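Local coordinates for protein transmembrane beta-barrels (Synthetic construct, PDB 6X9Z) that folds as a de novo designed eight-stranded beta-barrel, built to span a lipid membrane, at residues G89-V94 with A99-Y104; G27-V32 with Y69-F74; T21-G26 with L49-V54. All blocks are in the same frame, centred on the assembly; numbering follows the deposited sequence.

Contact 1: residues G89-V94 with A99-Y104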
ATOM      1  N   GLY A  89      -6.173  -1.718   4.828  1.00 31.03           N
ATOM      2  CA  GLY A  89      -5.122  -2.014   5.775  1.00 30.99           C
ATOM      3  C   GLY A  89      -4.985  -0.998   6.886  1.00 30.65           C
ATOM      4  O   GLY A  89      -5.881  -0.181   7.114  1.00 30.06           O
ATOM      5  N   ALA A  90      -3.865  -1.051   7.595  1.00 30.39           N
ATOM      6  CA  ALA A  90      -3.606  -0.051   8.616  1.00 30.75           C
ATOM      7  C   ALA A  90      -2.108   0.052   8.850  1.00 31.31           C
ATOM      8  O   ALA A  90      -1.350  -0.879   8.560  1.00 30.34           O
ATOM      9  CB  ALA A  90      -4.330  -0.379   9.926  1.00 30.57           C
ATOM     10  N   LEU A  91      -1.699   1.204   9.362  1.00 30.02           N
ATOM     11  CA  LEU A  91      -0.327   1.445   9.780  0.81 30.87           C
ATOM     12  C   LEU A  91      -0.278   1.513  11.298  1.00 30.94           C
ATOM     13  O   LEU A  91      -1.052   2.252  11.915  1.00 31.43           O
ATOM     14  CB  LEU A  91       0.214   2.741   9.176  0.81 30.62           C
ATOM     15  CG  LEU A  91       0.296   2.768   7.655  0.81 30.88           C
ATOM     16  CD1 LEU A  91       0.705   4.145   7.179  0.81 31.05           C
ATOM     17  CD2 LEU A  91       1.285   1.728   7.186  0.81 30.38           C
ATOM     18  N   TYR A  92       0.623   0.743  11.889  1.00 31.18           N
ATOM     19  CA  TYR A  92       0.813   0.696  13.334  1.00 31.95           C
ATOM     20  C   TYR A  92       2.133   1.395  13.647  1.00 32.22           C
ATOM     21  O   TYR A  92       3.208   0.830  13.435  1.00 31.90           O
ATOM     22  CB  TYR A  92       0.799  -0.747  13.829  1.00 32.06           C
ATOM     23  CG  TYR A  92      -0.512  -1.453  13.562  1.00 32.17           C
ATOM     24  CD1 TYR A  92      -0.738  -2.126  12.366  1.00 31.32           C
ATOM     25  CD2 TYR A  92      -1.531  -1.429  14.502  1.00 32.83           C
ATOM     26  CE1 TYR A  92      -1.940  -2.766  12.125  1.00 31.97           C
ATOM     27  CE2 TYR A  92      -2.733  -2.061  14.271  1.00 32.12           C
ATOM     28  CZ  TYR A  92      -2.935  -2.727  13.084  1.00 32.71           C
ATOM     29  OH  TYR A  92      -4.142  -3.351  12.863  1.00 33.29           O
ATOM     30  N   ARG A  93       2.046   2.628  14.143  1.00 32.94           N
ATOM     31  CA  ARG A  93       3.245   3.388  14.472  1.00 33.63           C
ATOM     32  C   ARG A  93       4.047   2.680  15.554  1.00 34.19           C
ATOM     33  O   ARG A  93       3.508   2.291  16.594  1.00 34.99           O
ATOM     34  CB  ARG A  93       2.858   4.799  14.922  1.00 34.79           C
ATOM     35  CG  ARG A  93       3.831   5.482  15.882  1.00 36.99           C
ATOM     36  CD  ARG A  93       3.372   5.323  17.328  1.00 39.83           C
ATOM     37  NE  ARG A  93       3.688   6.477  18.162  1.00 44.85           N
ATOM     38  CZ  ARG A  93       3.259   6.626  19.410  1.00 52.24           C
ATOM     39  NH1 ARG A  93       3.587   7.710  20.102  1.00 56.64           N
ATOM     40  NH2 ARG A  93       2.499   5.690  19.966  1.00 46.10           N
ATOM     41  N   VAL A  94       5.341   2.499  15.300  1.00 33.53           N
ATOM     42  CA  VAL A  94       6.255   1.966  16.305  1.00 33.36           C
ATOM     43  C   VAL A  94       7.357   2.944  16.672  1.00 32.85           C
ATOM     44  O   VAL A  94       8.018   2.748  17.702  1.00 32.74           O
ATOM     45  CB  VAL A  94       6.866   0.619  15.864  1.00 32.24           C
ATOM     46  CG1 VAL A  94       5.793  -0.457  15.836  0.45 31.98           C
ATOM     47  CG2 VAL A  94       7.540   0.749  14.510  1.00 31.87           C
ATOM     48  N   ALA A  99       6.704   2.636  10.991  1.00 30.43           N
ATOM     49  CA  ALA A  99       5.388   2.077  11.238  1.00 30.51           C
ATOM     50  C   ALA A  99       5.326   0.698  10.605  1.00 30.83           C
ATOM     51  O   ALA A  99       5.926   0.456   9.556  1.00 29.81           O
ATOM     52  CB  ALA A  99       4.280   2.974  10.676  1.00 30.25           C
ATOM     53  N   LEU A 100       4.613  -0.208  11.265  1.00 30.31           N
ATOM     54  CA  LEU A 100       4.347  -1.525  10.710  1.00 30.39           C
ATOM     55  C   LEU A 100       3.087  -1.466   9.866  1.00 31.06           C
ATOM     56  O   LEU A 100       2.105  -0.813  10.231  1.00 29.97           O
ATOM     57  CB  LEU A 100       4.189  -2.564  11.816  1.00 30.01           C
ATOM     58  CG  LEU A 100       5.347  -2.557  12.811  1.00 30.29           C
ATOM     59  CD1 LEU A 100       5.091  -3.568  13.901  1.00 30.83           C
ATOM     60  CD2 LEU A 100       6.662  -2.825  12.097  1.00 30.23           C
ATOM     61  N   MET A 101       3.124  -2.151   8.731  1.00 30.30           N
ATOM     62  CA  MET A 101       2.077  -2.057   7.727  1.00 30.53           C
ATOM     63  C   MET A 101       1.508  -3.441   7.478  1.00 31.53           C
ATOM     64  O   MET A 101       2.259  -4.395   7.253  1.00 31.58           O
ATOM     65  CB  MET A 101       2.628  -1.457   6.436  1.00 30.64           C
ATOM     66  CG  MET A 101       1.623  -1.314   5.316  1.00 30.63           C
ATOM     67  SD  MET A 101       2.445  -0.580   3.892  1.00 33.42           S
ATOM     68  CE  MET A 101       1.096  -0.470   2.727  1.00 33.64           C
ATOM     69  N   VAL A 102       0.189  -3.552   7.542  1.00 31.30           N
ATOM     70  CA  VAL A 102      -0.522  -4.769   7.180  1.00 31.73           C
ATOM     71  C   VAL A 102      -1.686  -4.367   6.291  1.00 32.31           C
ATOM     72  O   VAL A 102      -2.336  -3.339   6.521  1.00 31.54           O
ATOM     73  CB  VAL A 102      -1.010  -5.555   8.413  1.00 31.59           C
ATOM     74  CG1 VAL A 102       0.170  -5.944   9.288  1.00 31.22           C
ATOM     75  CG2 VAL A 102      -2.022  -4.747   9.208  1.00 31.71           C
ATOM     76  N   GLU A 103      -1.933  -5.164   5.261  1.00 32.59           N
ATOM     77  CA  GLU A 103      -2.908  -4.793   4.252  1.00 33.05           C
ATOM     78  C   GLU A 103      -3.536  -6.045   3.673  1.00 34.19           C
ATOM     79  O   GLU A 103      -2.827  -6.951   3.230  1.00 34.55           O
ATOM     80  CB  GLU A 103      -2.253  -3.972   3.142  1.00 32.77           C
ATOM     81  CG  GLU A 103      -3.151  -3.724   1.958  1.00 34.22           C
ATOM     82  CD  GLU A 103      -2.526  -2.782   0.966  1.00 35.46           C
ATOM     83  OE1 GLU A 103      -1.794  -1.866   1.404  1.00 35.81           O
ATOM     84  OE2 GLU A 103      -2.762  -2.959  -0.247  1.00 36.63           O
ATOM     85  N   TYR A 104      -4.861  -6.088   3.688  1.00 34.69           N
ATOM     86  CA  TYR A 104      -5.617  -7.072   2.935  1.00 36.33           C
ATOM     87  C   TYR A 104      -6.068  -6.428   1.632  1.00 37.23           C
ATOM     88  O   TYR A 104      -6.625  -5.325   1.642  1.00 36.52           O
ATOM     89  CB  TYR A 104      -6.818  -7.573   3.735  1.00 36.83           C
ATOM     90  CG  TYR A 104      -7.740  -8.456   2.938  1.00 38.78           C
ATOM     91  CD1 TYR A 104      -8.980  -7.995   2.517  1.00 39.74           C
ATOM     92  CD2 TYR A 104      -7.368  -9.749   2.597  1.00 39.46           C
ATOM     93  CE1 TYR A 104      -9.827  -8.800   1.786  1.00 40.71           C
ATOM     94  CE2 TYR A 104      -8.206 -10.561   1.864  1.00 40.83           C
ATOM     95  CZ  TYR A 104      -9.433 -10.083   1.460  1.00 41.79           C
ATOM     96  OH  TYR A 104     -10.273 -10.890   0.732  1.00 43.32           O
TER
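Ala90 and Val102 form one hydrogen-bonded antiparallel pair and Tyr92 and Leu100 the next, so four backbone hydrogen bonds tie residues 89-94 to 99-104. The bond from Tyr92 N to Leu100 O is short, 2.7 Å, and nearly straight. Its return partner, from Leu100 N to Tyr92 O at 2.8 Å, is less straight (159° at the hydrogen), and its donor also stands 36° out of the carbonyl plane. The bond from Val102 N to Ala90 O is longer (3.2 Å). Between the two pairs, Leu91 CA makes a CA-H...O contact of 3.3 Å with Leu100 O. Gly89, which has no side chain, lets its backbone approach Glu103 to a CA-CA distance of 3.9 Å.

The two segments belong to strands 82-93 and 98-106, a beta hairpin in the wall of a closed antiparallel barrel. Strand 66-77 continues the sheet beyond the first through backbone bonds such as Gly89 with Tyr69, and strand 112-121 beyond the second.

Apolar contacts occupy both faces of this wall. On the inner one, Leu91 and Met101 lie side by side and point the same way, with Leu91 CD2 3.5 Å from Met101 CB. Met101 places CG opposite its backbone N (chi1 180°) and stays extended, and the side chain packs on Tyr11 and Val13 of strand 8-17. On the outer face, the Tyr92 ring presents its edge to Val102, whose CG2 lies in the ring plane, 3.5 Å from Tyr92 CE1. Val94 and Leu100 cross near the turn, with CG1 of Val94 3.7 Å from CG of Leu100.

The charged groups are held from outside the hairpin: Arg93 NH2 forms a salt bridge with Asp65, and Glu103 OE1 is hydrogen-bonded to Tyr69 OH.

Contact 2: residues G27-V32 with Y69-F74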
ATOM      1  N   GLY A  27       7.307   1.337  -2.629  1.00 32.43           N
ATOM      2  CA  GLY A  27       6.650   2.524  -3.144  1.00 32.74           C
ATOM      3  C   GLY A  27       6.511   3.668  -2.158  1.00 33.13           C
ATOM      4  O   GLY A  27       7.285   3.764  -1.199  1.00 32.44           O
ATOM      5  N   ALA A  28       5.519   4.532  -2.373  1.00 33.11           N
ATOM      6  CA  ALA A  28       5.310   5.669  -1.491  1.00 33.13           C
ATOM      7  C   ALA A  28       3.828   5.990  -1.396  1.00 32.87           C
ATOM      8  O   ALA A  28       3.058   5.745  -2.328  1.00 33.31           O
ATOM      9  CB  ALA A  28       6.084   6.900  -1.971  1.00 32.22           C
ATOM     10  N   GLN A  29       3.443   6.541  -0.252  1.00 32.65           N
ATOM     11  CA  GLN A  29       2.104   7.064  -0.022  1.00 32.35           C
ATOM     12  C   GLN A  29       2.239   8.517   0.402  1.00 32.19           C
ATOM     13  O   GLN A  29       2.921   8.820   1.387  1.00 32.53           O
ATOM     14  CB  GLN A  29       1.365   6.242   1.038  1.00 32.60           C
ATOM     15  CG  GLN A  29       1.056   4.814   0.590  1.00 33.85           C
ATOM     16  CD  GLN A  29       0.359   3.986   1.659  1.00 34.35           C
ATOM     17  OE1 GLN A  29       0.385   4.328   2.842  1.00 34.54           O
ATOM     18  NE2 GLN A  29      -0.271   2.891   1.243  1.00 34.24           N
ATOM     19  N   TYR A  30       1.598   9.411  -0.342  1.00 31.46           N
ATOM     20  CA  TYR A  30       1.686  10.843  -0.104  1.00 31.27           C
ATOM     21  C   TYR A  30       0.298  11.365   0.238  1.00 31.32           C
ATOM     22  O   TYR A  30      -0.625  11.257  -0.574  1.00 30.59           O
ATOM     23  CB  TYR A  30       2.261  11.562  -1.325  1.00 31.16           C
ATOM     24  CG  TYR A  30       2.366  13.059  -1.155  1.00 31.10           C
ATOM     25  CD1 TYR A  30       1.427  13.905  -1.725  1.00 31.41           C
ATOM     26  CD2 TYR A  30       3.396  13.627  -0.417  1.00 31.09           C
ATOM     27  CE1 TYR A  30       1.510  15.269  -1.570  1.00 31.27           C
ATOM     28  CE2 TYR A  30       3.488  14.996  -0.257  1.00 30.88           C
ATOM     29  CZ  TYR A  30       2.539  15.810  -0.837  1.00 31.30           C
ATOM     30  OH  TYR A  30       2.609  17.173  -0.696  1.00 31.85           O
ATOM     31  N   ALA A  31       0.153  11.918   1.440  1.00 30.93           N
ATOM     32  CA  ALA A  31      -1.118  12.482   1.881  1.00 30.62           C
ATOM     33  C   ALA A  31      -1.296  13.850   1.236  1.00 30.67           C
ATOM     34  O   ALA A  31      -0.541  14.783   1.527  1.00 30.71           O
ATOM     35  CB  ALA A  31      -1.162  12.584   3.403  1.00 31.01           C
ATOM     36  N   VAL A  32      -2.293  13.971   0.353  1.00 30.63           N
ATOM     37  CA  VAL A  32      -2.561  15.235  -0.331  1.00 30.56           C
ATOM     38  C   VAL A  32      -3.543  16.119   0.423  1.00 30.24           C
ATOM     39  O   VAL A  32      -3.639  17.317   0.117  1.00 30.30           O
ATOM     40  CB  VAL A  32      -3.112  14.993  -1.750  1.00 30.48           C
ATOM     41  CG1 VAL A  32      -2.132  14.156  -2.573  1.00 30.13           C
ATOM     42  CG2 VAL A  32      -4.463  14.312  -1.674  1.00 30.16           C
ATOM     43  N   TYR A  69      -6.597   2.612   6.628  1.00 29.70           N
ATOM     44  CA  TYR A  69      -6.720   3.162   5.287  1.00 30.37           C
ATOM     45  C   TYR A  69      -7.419   2.153   4.390  1.00 30.73           C
ATOM     46  O   TYR A  69      -7.340   0.941   4.608  1.00 30.34           O
ATOM     47  CB  TYR A  69      -5.353   3.544   4.694  1.00 30.34           C
ATOM     48  CG  TYR A  69      -4.435   2.377   4.419  1.00 30.31           C
ATOM     49  CD1 TYR A  69      -4.401   1.778   3.167  1.00 31.19           C
ATOM     50  CD2 TYR A  69      -3.600   1.873   5.410  1.00 30.60           C
ATOM     51  CE1 TYR A  69      -3.569   0.709   2.906  1.00 31.96           C
ATOM     52  CE2 TYR A  69      -2.760   0.799   5.157  1.00 31.22           C
ATOM     53  CZ  TYR A  69      -2.753   0.223   3.902  1.00 31.90           C
ATOM     54  OH  TYR A  69      -1.923  -0.842   3.643  1.00 32.74           O
ATOM     55  N   VAL A  70      -8.127   2.677   3.398  1.00 30.57           N
ATOM     56  CA  VAL A  70      -8.639   1.896   2.281  1.00 31.27           C
ATOM     57  C   VAL A  70      -8.119   2.558   1.015  1.00 31.61           C
ATOM     58  O   VAL A  70      -7.986   3.786   0.960  1.00 31.30           O
ATOM     59  CB  VAL A  70     -10.183   1.801   2.289  1.00 31.15           C
ATOM     60  CG1 VAL A  70     -10.814   3.179   2.197  1.00 31.15           C
ATOM     61  CG2 VAL A  70     -10.691   0.885   1.169  1.00 31.17           C
ATOM     62  N   LYS A  71      -7.767   1.751   0.022  1.00 32.20           N
ATOM     63  CA  LYS A  71      -7.167   2.306  -1.179  1.00 32.97           C
ATOM     64  C   LYS A  71      -7.560   1.455  -2.370  1.00 34.25           C
ATOM     65  O   LYS A  71      -7.912   0.281  -2.234  1.00 34.76           O
ATOM     66  CB  LYS A  71      -5.642   2.392  -1.061  1.00 32.97           C
ATOM     67  CG  LYS A  71      -4.928   1.060  -1.178  1.00 34.01           C
ATOM     68  CD  LYS A  71      -3.423   1.242  -1.062  1.00 35.98           C
ATOM     69  CE  LYS A  71      -2.693  -0.066  -1.329  1.00 37.97           C
ATOM     70  NZ  LYS A  71      -1.224   0.051  -1.125  1.00 39.86           N
ATOM     71  N   ALA A  72      -7.508   2.075  -3.545  1.00 34.76           N
ATOM     72  CA  ALA A  72      -7.744   1.380  -4.798  1.00 35.95           C
ATOM     73  C   ALA A  72      -6.875   2.021  -5.867  1.00 35.14           C
ATOM     74  O   ALA A  72      -6.533   3.203  -5.782  1.00 34.45           O
ATOM     75  CB  ALA A  72      -9.222   1.417  -5.208  1.00 34.96           C
ATOM     76  N   GLY A  73      -6.515   1.225  -6.867  1.00 36.46           N
ATOM     77  CA  GLY A  73      -5.711   1.723  -7.963  1.00 37.44           C
ATOM     78  C   GLY A  73      -5.628   0.744  -9.114  1.00 39.44           C
ATOM     79  O   GLY A  73      -6.543  -0.058  -9.326  1.00 39.64           O
ATOM     80  N   PHE A  74      -4.527   0.795  -9.860  1.00 39.36           N
ATOM     81  CA  PHE A  74      -4.329  -0.082 -11.002  1.00 40.53           C
ATOM     82  C   PHE A  74      -2.877  -0.530 -11.047  1.00 41.36           C
ATOM     83  O   PHE A  74      -1.968   0.215 -10.670  1.00 40.58           O
ATOM     84  CB  PHE A  74      -4.710   0.611 -12.316  1.00 41.41           C
ATOM     85  CG  PHE A  74      -6.146   1.038 -12.378  1.00 40.43           C
ATOM     86  CD1 PHE A  74      -7.118   0.170 -12.839  1.00 40.91           C
ATOM     87  CD2 PHE A  74      -6.525   2.305 -11.969  1.00 40.32           C
ATOM     88  CE1 PHE A  74      -8.443   0.558 -12.896  1.00 40.87           C
ATOM     89  CE2 PHE A  74      -7.849   2.697 -12.019  1.00 40.65           C
ATOM     90  CZ  PHE A  74      -8.807   1.822 -12.486  1.00 41.10           C
TER
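Gln29 and Lys71 reach toward each other across the interior of the eight-stranded barrel, from strands 22-31 and 66-77, which are not neighbours in the sheet. Their CA atoms are 10.5 Å apart, and it is the length of the two side chains that bridges the gap. Both are extended beyond CG, and they cross at about a right angle where they meet, bringing Gln29 NE2 to 3.8 Å from Lys71 NZ. These are two nitrogen donors, so the approach is no bond in itself.

Lys71 starts with CG between its backbone N and carbonyl carbon (chi1 74°), and from there the straight chain runs into the barrel. Gln29 instead sets CG beside its backbone N, opposite the carbonyl carbon (chi1 -67°), and from that start its extended chain carries the amide to the lysine nitrogen.

Tyr69, two residues before Lys71 and on the same inner face, flanks the amide. Gln29 NE2 approaches its ring obliquely, 4.3 Å from Tyr69 CE1, a loose van der Waals contact. The tyrosine hydroxyl is engaged elsewhere, in a hydrogen bond with Glu103, while Phe37 packs against all three side chains. The contact is thus part of a polar network in the barrel core, centred on one oxygen of strand 36-45: Asp39 OD2 accepts a hydrogen bond from Gln29 NE2 and forms a salt bridge with Lys71 NZ.

Contact 3: residues T21-G26 with L49-V54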
ATOM      1  N   THR A  21       1.239 -17.214  -5.295  1.00 35.20           N
ATOM      2  CA  THR A  21       2.342 -16.363  -5.706  1.00 35.46           C
ATOM      3  C   THR A  21       2.648 -15.372  -4.587  1.00 35.87           C
ATOM      4  O   THR A  21       1.902 -15.244  -3.613  1.00 35.76           O
ATOM      5  CB  THR A  21       2.020 -15.638  -7.017  1.00 35.38           C
ATOM      6  OG1 THR A  21       0.959 -14.698  -6.808  1.00 35.21           O
ATOM      7  CG2 THR A  21       1.607 -16.638  -8.087  0.68 34.89           C
ATOM      8  N   VAL A  22       3.776 -14.680  -4.724  1.00 36.03           N
ATOM      9  CA  VAL A  22       4.268 -13.753  -3.710  1.00 36.10           C
ATOM     10  C   VAL A  22       4.724 -12.483  -4.412  1.00 36.22           C
ATOM     11  O   VAL A  22       5.451 -12.550  -5.411  1.00 35.77           O
ATOM     12  CB  VAL A  22       5.422 -14.367  -2.888  1.00 35.41           C
ATOM     13  CG1 VAL A  22       6.052 -13.323  -1.980  1.00 35.03           C
ATOM     14  CG2 VAL A  22       4.931 -15.558  -2.071  1.00 34.83           C
ATOM     15  N   ASP A  23       4.285 -11.333  -3.906  1.00 36.62           N
ATOM     16  CA  ASP A  23       4.734 -10.039  -4.397  1.00 36.46           C
ATOM     17  C   ASP A  23       5.652  -9.383  -3.375  1.00 36.17           C
ATOM     18  O   ASP A  23       5.485  -9.554  -2.165  1.00 35.78           O
ATOM     19  CB  ASP A  23       3.561  -9.086  -4.675  1.00 36.94           C
ATOM     20  CG  ASP A  23       2.534  -9.667  -5.628  1.00 38.83           C
ATOM     21  OD1 ASP A  23       1.547 -10.257  -5.143  1.00 42.91           O
ATOM     22  OD2 ASP A  23       2.703  -9.525  -6.860  1.00 37.92           O
ATOM     23  N   VAL A  24       6.617  -8.624  -3.877  1.00 36.16           N
ATOM     24  CA  VAL A  24       7.357  -7.652  -3.083  1.00 35.63           C
ATOM     25  C   VAL A  24       7.132  -6.295  -3.738  1.00 35.17           C
ATOM     26  O   VAL A  24       7.398  -6.126  -4.934  0.61 35.53           O
ATOM     27  CB  VAL A  24       8.853  -7.998  -2.986  0.93 35.74           C
ATOM     28  CG1 VAL A  24       9.060  -9.178  -2.051  0.63 34.99           C
ATOM     29  CG2 VAL A  24       9.426  -8.318  -4.355  1.00 35.71           C
ATOM     30  N   VAL A  25       6.604  -5.346  -2.970  1.00 34.37           N
ATOM     31  CA  VAL A  25       6.216  -4.047  -3.495  1.00 34.49           C
ATOM     32  C   VAL A  25       6.945  -2.972  -2.707  1.00 33.87           C
ATOM     33  O   VAL A  25       6.898  -2.954  -1.470  1.00 33.19           O
ATOM     34  CB  VAL A  25       4.692  -3.837  -3.432  1.00 35.57           C
ATOM     35  CG1 VAL A  25       4.317  -2.467  -3.957  1.00 35.85           C
ATOM     36  CG2 VAL A  25       3.969  -4.924  -4.225  1.00 36.93           C
ATOM     37  N   GLY A  26       7.633  -2.089  -3.426  1.00 34.44           N
ATOM     38  CA  GLY A  26       8.222  -0.904  -2.831  1.00 32.79           C
ATOM     39  C   GLY A  26       7.605   0.332  -3.448  1.00 33.15           C
ATOM     40  O   GLY A  26       7.388   0.377  -4.665  1.00 34.02           O
ATOM     41  N   LEU A  49       6.829 -11.196 -13.210  1.00 38.70           N
ATOM     42  CA  LEU A  49       5.820 -10.230 -13.636  1.00 40.06           C
ATOM     43  C   LEU A  49       6.034  -8.975 -12.789  1.00 40.83           C
ATOM     44  O   LEU A  49       5.676  -8.961 -11.609  1.00 39.80           O
ATOM     45  CB  LEU A  49       4.420 -10.798 -13.461  1.00 40.04           C
ATOM     46  CG  LEU A  49       3.229  -9.903 -13.810  1.00 43.07           C
ATOM     47  CD1 LEU A  49       3.129  -9.725 -15.312  1.00 45.12           C
ATOM     48  CD2 LEU A  49       1.935 -10.479 -13.256  1.00 42.91           C
ATOM     49  N   ASN A  50       6.651  -7.960 -13.386  1.00 41.49           N
ATOM     50  CA  ASN A  50       6.783  -6.650 -12.767  1.00 41.28           C
ATOM     51  C   ASN A  50       5.554  -5.810 -13.089  0.87 41.80           C
ATOM     52  O   ASN A  50       4.907  -5.997 -14.122  1.00 43.35           O
ATOM     53  CB  ASN A  50       8.038  -5.930 -13.264  1.00 42.30           C
ATOM     54  CG  ASN A  50       9.322  -6.594 -12.803  1.00 41.21           C
ATOM     55  OD1 ASN A  50       9.418  -7.073 -11.674  1.00 41.21           O
ATOM     56  ND2 ASN A  50      10.324  -6.608 -13.674  1.00 42.24           N
ATOM     57  N   PHE A  51       5.240  -4.869 -12.201  1.00 40.95           N
ATOM     58  CA  PHE A  51       4.091  -4.007 -12.437  1.00 42.11           C
ATOM     59  C   PHE A  51       4.306  -2.655 -11.776  1.00 41.68           C
ATOM     60  O   PHE A  51       4.896  -2.557 -10.698  1.00 41.02           O
ATOM     61  CB  PHE A  51       2.792  -4.634 -11.919  1.00 42.43           C
ATOM     62  CG  PHE A  51       2.765  -4.828 -10.434  1.00 41.66           C
ATOM     63  CD1 PHE A  51       2.269  -3.840  -9.598  1.00 42.08           C
ATOM     64  CD2 PHE A  51       3.231  -6.001  -9.871  1.00 41.20           C
ATOM     65  CE1 PHE A  51       2.244  -4.018  -8.230  1.00 42.29           C
ATOM     66  CE2 PHE A  51       3.206  -6.187  -8.503  1.00 40.78           C
ATOM     67  CZ  PHE A  51       2.711  -5.194  -7.681  1.00 40.75           C
ATOM     68  N   LEU A  52       3.806  -1.619 -12.440  0.70 42.38           N
ATOM     69  CA  LEU A  52       3.763  -0.267 -11.903  1.00 41.87           C
ATOM     70  C   LEU A  52       2.363  -0.028 -11.352  1.00 42.00           C
ATOM     71  O   LEU A  52       1.372  -0.185 -12.076  0.53 42.80           O
ATOM     72  CB  LEU A  52       4.110   0.754 -12.988  1.00 42.74           C
ATOM     73  CG  LEU A  52       4.648   2.128 -12.593  1.00 43.49           C
ATOM     74  CD1 LEU A  52       5.336   2.772 -13.790  1.00 44.40           C
ATOM     75  CD2 LEU A  52       3.540   3.027 -12.079  1.00 42.30           C
ATOM     76  N   GLU A  53       2.280   0.341 -10.079  1.00 41.35           N
ATOM     77  CA  GLU A  53       1.007   0.529  -9.397  1.00 41.56           C
ATOM     78  C   GLU A  53       0.790   2.005  -9.099  1.00 39.98           C
ATOM     79  O   GLU A  53       1.689   2.676  -8.582  1.00 39.08           O
ATOM     80  CB  GLU A  53       0.957  -0.285  -8.105  1.00 43.61           C
ATOM     81  CG  GLU A  53      -0.255  -0.003  -7.247  1.00 46.53           C
ATOM     82  CD  GLU A  53      -0.286  -0.868  -6.005  1.00 58.32           C
ATOM     83  OE1 GLU A  53       0.041  -2.072  -6.113  1.00 55.18           O
ATOM     84  OE2 GLU A  53      -0.622  -0.341  -4.920  1.00 57.06           O
ATOM     85  N   VAL A  54      -0.399   2.502  -9.437  1.00 39.48           N
ATOM     86  CA  VAL A  54      -0.790   3.886  -9.188  1.00 37.31           C
ATOM     87  C   VAL A  54      -2.222   3.888  -8.675  1.00 36.92           C
ATOM     88  O   VAL A  54      -3.089   3.207  -9.234  1.00 37.56           O
ATOM     89  CB  VAL A  54      -0.665   4.764 -10.450  1.00 37.41           C
ATOM     90  CG1 VAL A  54      -1.350   6.105 -10.242  1.00 36.60           C
ATOM     91  CG2 VAL A  54       0.796   4.974 -10.810  1.00 38.06           C
TER
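The backbones that carry Asp23, Val25 and Phe51 stand well apart, for strands 22-31 and 49-59 are separated in the barrel wall by strand 36-45, which is antiparallel to both. The nearest CA atoms, those of Val25 and Glu53, are 9.1 Å from each other, and those of Asp23 and Asn50 9.3 Å. The segments therefore meet inside the barrel, through side chains alone.

Phe51 does most of the bridging. Its CG sits between the backbone N and the carbonyl carbon (chi1 64°), and the ring extends from there toward residues 21-26. The far end of the ring meets Val25, whose CG2 lies 3.7 Å from Phe51 CZ; the methyl comes in obliquely, and the two side chains cross at about a right angle. Next to it Asp23 OD2 lies 3.8 Å from Phe51 CE2, also oblique to the ring, with the carboxylate and ring planes 83° apart. On its own strand, Glu53 CB touches the ring edge in plane, and strand 66-77 adds Glu75 and Asn77 alongside.

Both oxygens of the buried Asp23 carboxylate have hydrogen-bond donors, OD1 from Asn17 and OD2 from Asn45. These asparagine amides probably help to stabilise the acid as a carboxylate, so the phenyl ring probably supplies apolar packing beside a group whose oxygens are already hydrogen-bonded.

How the contacts relate
Contact 1 is a piece of barrel wall, partly on the surface, with neighbouring strands joined by backbone hydrogen bonds and apolar groups on both faces. Contacts 2 and 3 are buried and bring together non-neighbouring strands through side chains alone. Both use strand 22-31, contact 3 through its residues 22-26 and contact 2 through those that follow; their other strands, 49-59 and 66-77, are joined by a probable hydrogen bond from Phe74 N to Val54 O. The core is polar in contact 2 and mixed, with an aromatic ring, in contact 3. Tyr69 links contacts 1 and 2 through its hydroxyl and its backbone, whereas contacts 1 and 3 do not touch.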